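PDB 4TX1: esterase from Sinorhizobium meliloti 1021, which removes acetyl groups from ester substrates as a carbohydrate acetylesterase of the SGNH-hydrolase family, and probably also cleaves aryl esters. Local coordinates for residues 13-19 and 52-58; 61-65 and 99-103; 82-87 and 125-131. One frame throughout, in Å; residues are numbered along the deposited sequence.

How the interactions relate
Interactions 1 and 2 follow each other along the chain, and Tyr19 of the first packs on Arg63 and Leu99 of the second. Interaction 1 joins two strands at the edge of the parallel sheet, partly buried and held by regular backbone bonds. Interaction 2 is wholly buried: loops 61-65 and 99-103, which follow strands 53-59 and 94-98, are tied by side-chain and water-mediated bonds. Interaction 3, partly buried towards the surface, sets helix 78-89 against the end of helix 112-127 and the loop after it, by apolar packing and one histidine pair. Helix 78-89 also touches interaction 1 through Val85 and Leu86, and both contacts reach the second subunit.

Interaction 1. Residues 13-19 and 52-58; sequences MKTVLCY and DAHVIAE
Thr15, Leu17 and Tyr19 lie beside His54, Ile56 and Glu58 on one face of two parallel strands, while Lys14, Val16 and Cys18 lie beside Ala53, Val55 and Ala57 on the other. The strand axes diverge by only 18°. Six backbone bonds hold the pair in register: the N and O of Lys14, Val16 and Cys18 all turn to 52-58, whereas Thr15 and Leu17 turn theirs to the other neighbour, Asp93 and strand 94-98. In the Rossmann-like fold of SGNH hydrolases these are the first two strands of the sheet, joined by a beta-alpha-beta crossover through helix 41-49.

Packing is tightest in the middle and at the C-terminal end. Ile56 CD1 presses on the methyl Thr15 CG2 at 3.6 Å, and Ile56 CG2 meets Leu17 CD1 at 4.0 Å. The same Leu17 CD1 lies 3.6 Å from Glu58 CG, whose chain folds over at chi2 (-78°). On the opposite face Cys18 SG stands beside its own backbone N (chi1 -57°), a turn that brings it back to Val55 CG1 at 3.6 Å; the Cys18 side chain also packs on Trp41 and Pro42 of helix 41-49.

The N-terminal end is looser. Met13 and Asp52 are exposed; Met13 SD comes no nearer than 3.8 Å to His54 N, and Asp52 joins through its backbone O, which receives Lys14 N at 2.9 Å. Met13 and His54 also pack on Leu37 of the second subunit.

Glu58 OE2 is hydrogen-bonded to His89 NE2 and lies close to Glu58 OE2 of the second subunit. Two carboxylates so near each other would probably favour a shared or retained proton, and the bond to His89 is likely to ease the repulsion.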
loop_
_atom_site.group_PDB
_atom_site.type_symbol
_atom_site.label_atom_id
_atom_site.label_comp_id
_atom_site.label_asym_id
_atom_site.label_seq_id
_atom_site.Cartn_x
_atom_site.Cartn_y
_atom_site.Cartn_z
ATOM N N MET A 13 -37.871 3.771 -5.160
ATOM C CA MET A 13 -36.850 3.462 -6.236
ATOM C C MET A 13 -35.750 2.589 -5.629
ATOM O O MET A 13 -35.163 2.961 -4.641
ATOM C CB MET A 13 -36.271 4.766 -6.755
ATOM C CG MET A 13 -34.898 4.703 -7.415
ATOM S SD MET A 13 -35.032 4.594 -9.190
ATOM C CE MET A 13 -35.394 6.285 -9.661
ATOM N N LYS A 14 -35.551 1.399 -6.171
ATOM C CA LYS A 14 -34.540 0.478 -5.652
ATOM C C LYS A 14 -33.212 0.764 -6.399
ATOM O O LYS A 14 -33.220 1.110 -7.578
ATOM C CB LYS A 14 -34.921 -0.944 -5.950
ATOM C CG LYS A 14 -36.297 -1.394 -5.450
ATOM C CD LYS A 14 -36.418 -1.373 -3.942
ATOM C CE LYS A 14 -37.894 -1.688 -3.555
ATOM N NZ LYS A 14 -37.874 -2.260 -2.198
ATOM N N THR A 15 -32.092 0.586 -5.714
ATOM C CA THR A 15 -30.819 0.788 -6.389
ATOM C C THR A 15 -30.103 -0.537 -6.382
ATOM O O THR A 15 -30.109 -1.278 -5.368
ATOM C CB THR A 15 -29.954 1.814 -5.677
ATOM O OG1 THR A 15 -30.672 3.072 -5.624
ATOM C CG2 THR A 15 -28.574 2.032 -6.505
ATOM N N VAL A 16 -29.543 -0.868 -7.538
ATOM C CA VAL A 16 -28.891 -2.163 -7.729
ATOM C C VAL A 16 -27.469 -1.901 -8.211
ATOM O O VAL A 16 -27.287 -1.226 -9.226
ATOM C CB VAL A 16 -29.557 -3.000 -8.852
ATOM C CG1 VAL A 16 -28.906 -4.350 -9.050
ATOM C CG2 VAL A 16 -31.085 -3.200 -8.580
ATOM N N LEU A 17 -26.482 -2.447 -7.503
ATOM C CA LEU A 17 -25.079 -2.391 -7.958
ATOM C C LEU A 17 -24.697 -3.702 -8.581
ATOM O O LEU A 17 -24.858 -4.784 -7.968
ATOM C CB LEU A 17 -24.115 -2.066 -6.790
ATOM C CG LEU A 17 -22.582 -2.147 -7.072
ATOM C CD1 LEU A 17 -22.162 -0.992 -7.965
ATOM C CD2 LEU A 17 -21.891 -2.153 -5.696
ATOM N N CYS A 18 -24.109 -3.601 -9.769
ATOM C CA CYS A 18 -23.623 -4.751 -10.520
ATOM C C CYS A 18 -22.093 -4.730 -10.548
ATOM O O CYS A 18 -21.490 -3.862 -11.193
ATOM C CB CYS A 18 -24.099 -4.779 -11.927
ATOM S SG CYS A 18 -25.938 -4.750 -12.050
ATOM N N TYR A 19 -21.513 -5.599 -9.765
ATOM C CA TYR A 19 -20.039 -5.634 -9.558
ATOM C C TYR A 19 -19.446 -6.786 -10.222
ATOM O O TYR A 19 -19.649 -7.968 -9.850
ATOM C CB TYR A 19 -19.754 -5.653 -8.058
ATOM C CG TYR A 19 -18.317 -5.303 -7.632
ATOM C CD1 TYR A 19 -17.832 -4.002 -7.803
ATOM C CD2 TYR A 19 -17.472 -6.245 -7.085
ATOM C CE1 TYR A 19 -16.572 -3.628 -7.349
ATOM C CE2 TYR A 19 -16.141 -5.901 -6.715
ATOM C CZ TYR A 19 -15.731 -4.578 -6.813
ATOM O OH TYR A 19 -14.481 -4.175 -6.396
ATOM N N ASP A 52 -38.852 1.471 -11.628
ATOM C CA ASP A 52 -38.798 0.924 -10.305
ATOM C C ASP A 52 -37.354 0.815 -9.726
ATOM O O ASP A 52 -37.182 0.773 -8.498
ATOM C CB ASP A 52 -39.391 -0.468 -10.307
ATOM C CG ASP A 52 -40.913 -0.462 -10.599
ATOM O OD1 ASP A 52 -41.532 0.625 -10.595
ATOM O OD2 ASP A 52 -41.444 -1.552 -10.804
ATOM N N ALA A 53 -36.349 0.797 -10.610
ATOM C CA ALA A 53 -34.957 0.500 -10.201
ATOM C C ALA A 53 -33.964 1.401 -10.902
ATOM O O ALA A 53 -34.210 1.878 -12.050
ATOM C CB ALA A 53 -34.635 -0.996 -10.468
ATOM N N HIS A 54 -32.823 1.673 -10.212
ATOM C CA HIS A 54 -31.731 2.401 -10.810
ATOM C C HIS A 54 -30.541 1.414 -10.747
ATOM O O HIS A 54 -30.185 1.001 -9.642
ATOM C CB HIS A 54 -31.378 3.632 -10.022
ATOM C CG HIS A 54 -30.237 4.376 -10.592
ATOM N ND1 HIS A 54 -29.174 4.777 -9.815
ATOM C CD2 HIS A 54 -29.971 4.768 -11.851
ATOM C CE1 HIS A 54 -28.313 5.423 -10.582
ATOM N NE2 HIS A 54 -28.748 5.388 -11.827
ATOM N N VAL A 55 -30.080 0.960 -11.903
ATOM C CA VAL A 55 -28.990 -0.039 -11.997
ATOM C C VAL A 55 -27.658 0.638 -12.315
ATOM O O VAL A 55 -27.534 1.386 -13.291
ATOM C CB VAL A 55 -29.324 -1.093 -13.058
ATOM C CG1 VAL A 55 -28.286 -2.212 -13.124
ATOM C CG2 VAL A 55 -30.694 -1.607 -12.738
ATOM N N ILE A 56 -26.673 0.352 -11.452
ATOM C CA ILE A 56 -25.296 0.891 -11.551
ATOM C C ILE A 56 -24.353 -0.222 -11.989
ATOM O O ILE A 56 -24.234 -1.276 -11.319
ATOM C CB ILE A 56 -24.873 1.476 -10.182
ATOM C CG1 ILE A 56 -25.940 2.549 -9.786
ATOM C CG2 ILE A 56 -23.426 2.000 -10.250
ATOM C CD1 ILE A 56 -25.774 3.153 -8.436
ATOM N N ALA A 57 -23.609 0.013 -13.083
ATOM C CA ALA A 57 -22.721 -0.994 -13.668
ATOM C C ALA A 57 -21.297 -0.660 -13.236
ATOM O O ALA A 57 -20.830 0.464 -13.484
ATOM C CB ALA A 57 -22.816 -0.970 -15.185
ATOM N N GLU A 58 -20.648 -1.639 -12.597
ATOM C CA GLU A 58 -19.236 -1.463 -12.201
ATOM C C GLU A 58 -18.494 -2.722 -12.626
ATOM O O GLU A 58 -18.171 -3.586 -11.799
ATOM C CB GLU A 58 -19.152 -1.246 -10.669
ATOM C CG GLU A 58 -19.579 0.114 -10.196
ATOM C CD GLU A 58 -18.607 1.245 -10.360
ATOM O OE1 GLU A 58 -17.376 1.014 -10.500
ATOM O OE2 GLU A 58 -19.058 2.392 -10.211
#

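Interaction 2. Residues 61-65 and 99-103; sequences NGRTT and LGSND
Loops 61-65 and 99-103 run closest where the CA atoms of Thr64 and Asn102 stand 5.3 Å apart, with Gly62 and Gly100 both at positive phi. Gly100 to Asp103 spell the GxND signature of SGNH hydrolases, whose asparagine, as in relatives, probably helps form the oxyanion hole; its side chain lies near the presumed Ser22-His202-Asp199 triad.

Asn102 ND2 donates to Arg63 O at 3.0 Å, approaching from above the carbonyl plane, 48° out of it. It also donates to water 1, which accepts from Gly62 N as well. A water held by these two donors is consistent with an oxyanion site occupied by solvent. Water 2 donates to Arg63 O while accepting from Gly100 N and Asn102 N, so that carbonyl receives two bonds.

Leu99 CD2 lies 3.8 Å from Arg63 CG, the two side chains crossing at a slant, and the arginine goes on to bond Gly20 O through NH1. At the far end the Asp103 carboxylate grips Thr65 twice through syn lone pairs: OD1 takes Thr65 N at 3.0 Å, and OD2 takes the hydroxyl OG1 at a short 2.5 Å.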
loop_
_atom_site.group_PDB
_atom_site.type_symbol
_atom_site.label_atom_id
_atom_site.label_comp_id
_atom_site.label_asym_id
_atom_site.label_seq_id
_atom_site.Cartn_x
_atom_site.Cartn_y
_atom_site.Cartn_z
ATOM N N ASN A 61 -12.383 -4.714 -16.371
ATOM C CA ASN A 61 -11.682 -5.748 -17.080
ATOM C C ASN A 61 -10.508 -6.354 -16.244
ATOM O O ASN A 61 -9.695 -5.586 -15.719
ATOM C CB ASN A 61 -11.151 -5.295 -18.400
ATOM C CG ASN A 61 -12.255 -5.023 -19.436
ATOM O OD1 ASN A 61 -13.449 -5.070 -19.116
ATOM N ND2 ASN A 61 -11.857 -4.550 -20.615
ATOM N N GLY A 62 -10.516 -7.659 -16.082
ATOM C CA GLY A 62 -9.530 -8.419 -15.337
ATOM C C GLY A 62 -9.784 -8.520 -13.820
ATOM O O GLY A 62 -8.963 -9.017 -13.094
ATOM N N ARG A 63 -10.880 -7.985 -13.347
ATOM C CA ARG A 63 -11.112 -7.969 -11.931
ATOM C C ARG A 63 -11.213 -9.396 -11.385
ATOM O O ARG A 63 -11.906 -10.169 -11.944
ATOM C CB ARG A 63 -12.401 -7.232 -11.611
ATOM C CG ARG A 63 -12.835 -7.296 -10.161
ATOM C CD ARG A 63 -14.004 -6.389 -9.841
ATOM N NE ARG A 63 -13.629 -5.017 -9.632
ATOM C CZ ARG A 63 -14.388 -3.971 -9.919
ATOM N NH1 ARG A 63 -15.538 -4.099 -10.556
ATOM N NH2 ARG A 63 -13.955 -2.788 -9.638
ATOM N N THR A 64 -10.515 -9.670 -10.287
ATOM C CA THR A 64 -10.547 -10.924 -9.592
ATOM C C THR A 64 -11.454 -10.771 -8.357
ATOM O O THR A 64 -11.847 -9.647 -7.977
ATOM C CB THR A 64 -9.175 -11.317 -9.085
ATOM O OG1 THR A 64 -8.843 -10.453 -7.947
ATOM C CG2 THR A 64 -8.089 -11.198 -10.210
ATOM N N THR A 65 -11.754 -11.903 -7.699
ATOM C CA THR A 65 -12.568 -11.826 -6.545
ATOM C C THR A 65 -11.838 -11.083 -5.427
ATOM O O THR A 65 -12.348 -10.104 -4.875
ATOM C CB THR A 65 -13.017 -13.260 -6.093
ATOM O OG1 THR A 65 -11.869 -14.038 -5.768
ATOM C CG2 THR A 65 -13.903 -14.022 -7.141
ATOM N N LEU A 99 -18.328 -12.594 -10.655
ATOM C CA LEU A 99 -16.880 -12.665 -10.678
ATOM C C LEU A 99 -16.453 -14.093 -10.537
ATOM O O LEU A 99 -17.209 -14.932 -10.037
ATOM C CB LEU A 99 -16.274 -11.792 -9.547
ATOM C CG LEU A 99 -16.393 -10.299 -9.655
ATOM C CD1 LEU A 99 -15.923 -9.611 -8.327
ATOM C CD2 LEU A 99 -15.588 -9.804 -10.842
ATOM N N GLY A 100 -15.241 -14.366 -11.004
ATOM C CA GLY A 100 -14.543 -15.638 -10.907
ATOM C C GLY A 100 -13.797 -16.058 -12.145
ATOM O O GLY A 100 -12.911 -16.918 -12.055
ATOM N N SER A 101 -14.168 -15.538 -13.321
ATOM C CA SER A 101 -13.466 -15.897 -14.550
ATOM C C SER A 101 -11.975 -15.593 -14.483
ATOM O O SER A 101 -11.158 -16.417 -14.856
ATOM C CB SER A 101 -14.120 -15.192 -15.746
ATOM O OG SER A 101 -15.476 -15.644 -15.966
ATOM N N ASN A 102 -11.601 -14.445 -13.861
ATOM C CA ASN A 102 -10.188 -14.116 -13.804
ATOM C C ASN A 102 -9.424 -14.908 -12.771
ATOM O O ASN A 102 -8.232 -15.104 -12.883
ATOM C CB ASN A 102 -10.004 -12.605 -13.635
ATOM C CG ASN A 102 -10.453 -11.835 -14.852
ATOM O OD1 ASN A 102 -9.890 -12.052 -15.920
ATOM N ND2 ASN A 102 -11.452 -11.000 -14.743
ATOM N N ASP A 103 -10.169 -15.386 -11.797
ATOM C CA ASP A 103 -9.613 -16.284 -10.787
ATOM C C ASP A 103 -9.174 -17.632 -11.413
ATOM O O ASP A 103 -8.347 -18.361 -10.839
ATOM C CB ASP A 103 -10.570 -16.599 -9.651
ATOM C CG ASP A 103 -10.836 -15.431 -8.724
ATOM O OD1 ASP A 103 -11.275 -14.363 -9.278
ATOM O OD2 ASP A 103 -10.806 -15.563 -7.448
HETATM O O HOH W 1 -12.259 -9.801 -17.104
HETATM O O HOH W 2 -13.502 -12.486 -12.369
#

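Interaction 3. Residues 82-87 and 125-131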
loop_
_atom_site.group_PDB
_atom_site.type_symbol
_atom_site.label_atom_id
_atom_site.label_comp_id
_atom_site.label_asym_id
_atom_site.label_seq_id
_atom_site.Cartn_x
_atom_site.Cartn_y
_atom_site.Cartn_z
ATOM N N LEU A 82 -13.801 -2.882 -3.442
ATOM C CA LEU A 82 -15.270 -2.868 -3.264
ATOM C C LEU A 82 -15.787 -1.861 -2.229
ATOM O O LEU A 82 -16.731 -1.165 -2.510
ATOM C CB LEU A 82 -15.751 -4.269 -2.883
ATOM C CG LEU A 82 -17.246 -4.415 -2.590
ATOM C CD1 LEU A 82 -18.068 -4.096 -3.830
ATOM C CD2 LEU A 82 -17.561 -5.812 -2.079
ATOM N N PRO A 83 -15.091 -1.701 -1.036
ATOM C CA PRO A 83 -15.601 -0.694 -0.103
ATOM C C PRO A 83 -15.797 0.690 -0.687
ATOM O O PRO A 83 -16.801 1.332 -0.406
ATOM C CB PRO A 83 -14.582 -0.719 1.034
ATOM C CG PRO A 83 -14.017 -2.087 1.013
ATOM C CD PRO A 83 -13.911 -2.398 -0.500
ATOM N N THR A 84 -14.861 1.165 -1.495
ATOM C CA THR A 84 -14.947 2.444 -2.144
ATOM C C THR A 84 -16.120 2.500 -3.117
ATOM O O THR A 84 -16.867 3.509 -3.122
ATOM C CB THR A 84 -13.674 2.736 -2.900
ATOM O OG1 THR A 84 -12.588 2.770 -1.918
ATOM C CG2 THR A 84 -13.731 4.060 -3.657
ATOM N N VAL A 85 -16.388 1.408 -3.830
ATOM C CA VAL A 85 -17.561 1.315 -4.716
ATOM C C VAL A 85 -18.886 1.308 -3.950
ATOM O O VAL A 85 -19.829 2.059 -4.263
ATOM C CB VAL A 85 -17.388 0.125 -5.633
ATOM C CG1 VAL A 85 -18.597 -0.049 -6.582
ATOM C CG2 VAL A 85 -16.132 0.367 -6.491
ATOM N N LEU A 86 -18.922 0.547 -2.859
ATOM C CA LEU A 86 -20.149 0.516 -2.020
ATOM C C LEU A 86 -20.457 1.914 -1.485
ATOM O O LEU A 86 -21.578 2.421 -1.472
ATOM C CB LEU A 86 -19.938 -0.437 -0.889
ATOM C CG LEU A 86 -19.862 -1.921 -1.193
ATOM C CD1 LEU A 86 -19.495 -2.740 0.045
ATOM C CD2 LEU A 86 -21.123 -2.546 -1.890
ATOM N N HIS A 87 -19.417 2.577 -1.060
ATOM C CA HIS A 87 -19.552 3.855 -0.434
ATOM C C HIS A 87 -20.010 4.936 -1.403
ATOM O O HIS A 87 -20.777 5.803 -1.031
ATOM C CB HIS A 87 -18.227 4.276 0.271
ATOM C CG HIS A 87 -18.426 5.057 1.542
ATOM N ND1 HIS A 87 -18.800 4.470 2.756
ATOM C CD2 HIS A 87 -18.212 6.363 1.786
ATOM C CE1 HIS A 87 -18.845 5.424 3.680
ATOM N NE2 HIS A 87 -18.487 6.568 3.136
ATOM N N LEU A 125 -17.680 -8.075 3.104
ATOM C CA LEU A 125 -17.428 -6.643 2.942
ATOM C C LEU A 125 -18.728 -5.879 2.831
ATOM O O LEU A 125 -18.839 -4.754 3.331
ATOM C CB LEU A 125 -16.477 -6.367 1.735
ATOM C CG LEU A 125 -15.039 -6.796 2.029
ATOM C CD1 LEU A 125 -14.303 -6.784 0.657
ATOM C CD2 LEU A 125 -14.358 -5.859 3.042
ATOM N N VAL A 126 -19.733 -6.433 2.146
ATOM C CA VAL A 126 -21.010 -5.781 2.011
ATOM C C VAL A 126 -21.695 -5.752 3.418
ATOM O O VAL A 126 -22.206 -4.669 3.849
ATOM C CB VAL A 126 -21.939 -6.484 0.995
ATOM C CG1 VAL A 126 -23.300 -5.821 1.017
ATOM C CG2 VAL A 126 -21.328 -6.407 -0.426
ATOM N N ARG A 127 -21.682 -6.890 4.062
ATOM C CA ARG A 127 -22.431 -7.046 5.277
ATOM C C ARG A 127 -21.855 -6.228 6.400
ATOM O O ARG A 127 -22.543 -5.885 7.323
ATOM C CB ARG A 127 -22.482 -8.496 5.635
ATOM C CG ARG A 127 -23.187 -9.302 4.568
ATOM C CD ARG A 127 -24.384 -9.952 5.133
ATOM N NE ARG A 127 -25.348 -10.460 4.182
ATOM C CZ ARG A 127 -25.532 -11.741 3.979
ATOM N NH1 ARG A 127 -24.764 -12.615 4.573
ATOM N NH2 ARG A 127 -26.472 -12.142 3.170
ATOM N N ARG A 128 -20.581 -5.934 6.307
ATOM C CA ARG A 128 -19.918 -5.114 7.359
ATOM C C ARG A 128 -19.574 -3.709 6.994
ATOM O O ARG A 128 -18.877 -3.082 7.772
ATOM C CB ARG A 128 -18.658 -5.790 7.863
ATOM C CG ARG A 128 -18.840 -7.244 8.349
ATOM C CD ARG A 128 -19.815 -7.341 9.490
ATOM N NE ARG A 128 -19.230 -7.319 10.853
ATOM C CZ ARG A 128 -19.810 -6.785 11.965
ATOM N NH1 ARG A 128 -20.978 -6.108 11.863
ATOM N NH2 ARG A 128 -19.148 -6.788 13.173
ATOM N N HIS A 129 -20.005 -3.249 5.833
ATOM C CA HIS A 129 -19.663 -1.937 5.364
ATOM C C HIS A 129 -20.189 -0.862 6.280
ATOM O O HIS A 129 -21.357 -0.949 6.706
ATOM C CB HIS A 129 -20.171 -1.706 3.907
ATOM C CG HIS A 129 -19.585 -0.467 3.313
ATOM N ND1 HIS A 129 -18.285 -0.414 2.865
ATOM C CD2 HIS A 129 -20.057 0.804 3.231
ATOM C CE1 HIS A 129 -17.993 0.822 2.506
ATOM N NE2 HIS A 129 -19.036 1.601 2.749
ATOM N N ASP A 130 -19.404 0.182 6.525
ATOM C CA ASP A 130 -19.833 1.348 7.299
ATOM C C ASP A 130 -20.443 2.390 6.386
ATOM O O ASP A 130 -19.789 3.268 5.846
ATOM C CB ASP A 130 -18.653 1.925 8.105
ATOM C CG ASP A 130 -19.101 2.979 9.121
ATOM O OD1 ASP A 130 -20.250 2.861 9.646
ATOM O OD2 ASP A 130 -18.297 3.885 9.401
ATOM N N TRP A 131 -21.747 2.251 6.198
ATOM C CA TRP A 131 -22.457 2.997 5.204
ATOM C C TRP A 131 -22.386 4.531 5.467
ATOM O O TRP A 131 -22.261 4.922 6.593
ATOM C CB TRP A 131 -23.907 2.504 5.124
ATOM C CG TRP A 131 -24.004 1.079 4.797
ATOM C CD1 TRP A 131 -24.332 0.070 5.623
ATOM C CD2 TRP A 131 -23.768 0.498 3.525
ATOM N NE1 TRP A 131 -24.305 -1.122 4.966
ATOM C CE2 TRP A 131 -23.960 -0.889 3.666
ATOM C CE3 TRP A 131 -23.414 1.001 2.287
ATOM C CZ2 TRP A 131 -23.782 -1.783 2.623
ATOM C CZ3 TRP A 131 -23.240 0.104 1.243
ATOM C CH2 TRP A 131 -23.469 -1.275 1.420
#
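The His129 ring carries Leu86 CB over the centre of one face, 4.0 Å from the centroid and 6° off the normal, a CH-pi contact. At its edge, near the ring plane, sits His87 ND1. The Trp131 ring in turn has His129 CD2 over one face, offset toward the rim, and Leu86 O at its edge by CZ3. Round the edge of the His87 ring lie His129 NE2 and Asp130 O, the latter 3.2 Å from His87 CE1.

The two histidines are joined by a hydrogen bond of 2.9 Å between His87 ND1 and His129 NE2, in which either could be the donor. The rings meet rim to rim with their planes 61° apart, neither lying over the other. His129 reaches this place with CG opposite the backbone N (chi1 -168°), which carries the imidazole in beside helix 78-89, its CE1 3.2 Å from Pro83 O. With an alanine here, His87 ND1 would probably be left without its ring-nitrogen mate, and a gap would open over Leu86 CB and beside Pro83.

Apolar side chains fill the rest. Leu82 CD2 meets Leu125 CB at 4.0 Å and lies close to Val126 CG2 as well. Leu86 straddles the same valine with both branches, CD1 and CD2 each 4.1 Å from Val126 CG2, while its CB rests against Trp131 CZ3.

At the outer side Asp130 OD1 forms a salt bridge with Arg128 of the third subunit, and Asp73 of the second subunit packs on Pro83 and His129. Inward, helices 78-89 and 112-127 lie against the parallel sheet: Leu82 and Leu86 rest on Tyr19 and Leu17 of strand 14-20 and on Phe97 and Ile95 of strand 94-98, and Val126 spans from Ile95 and Phe97 to Ile141 of strand 140-145.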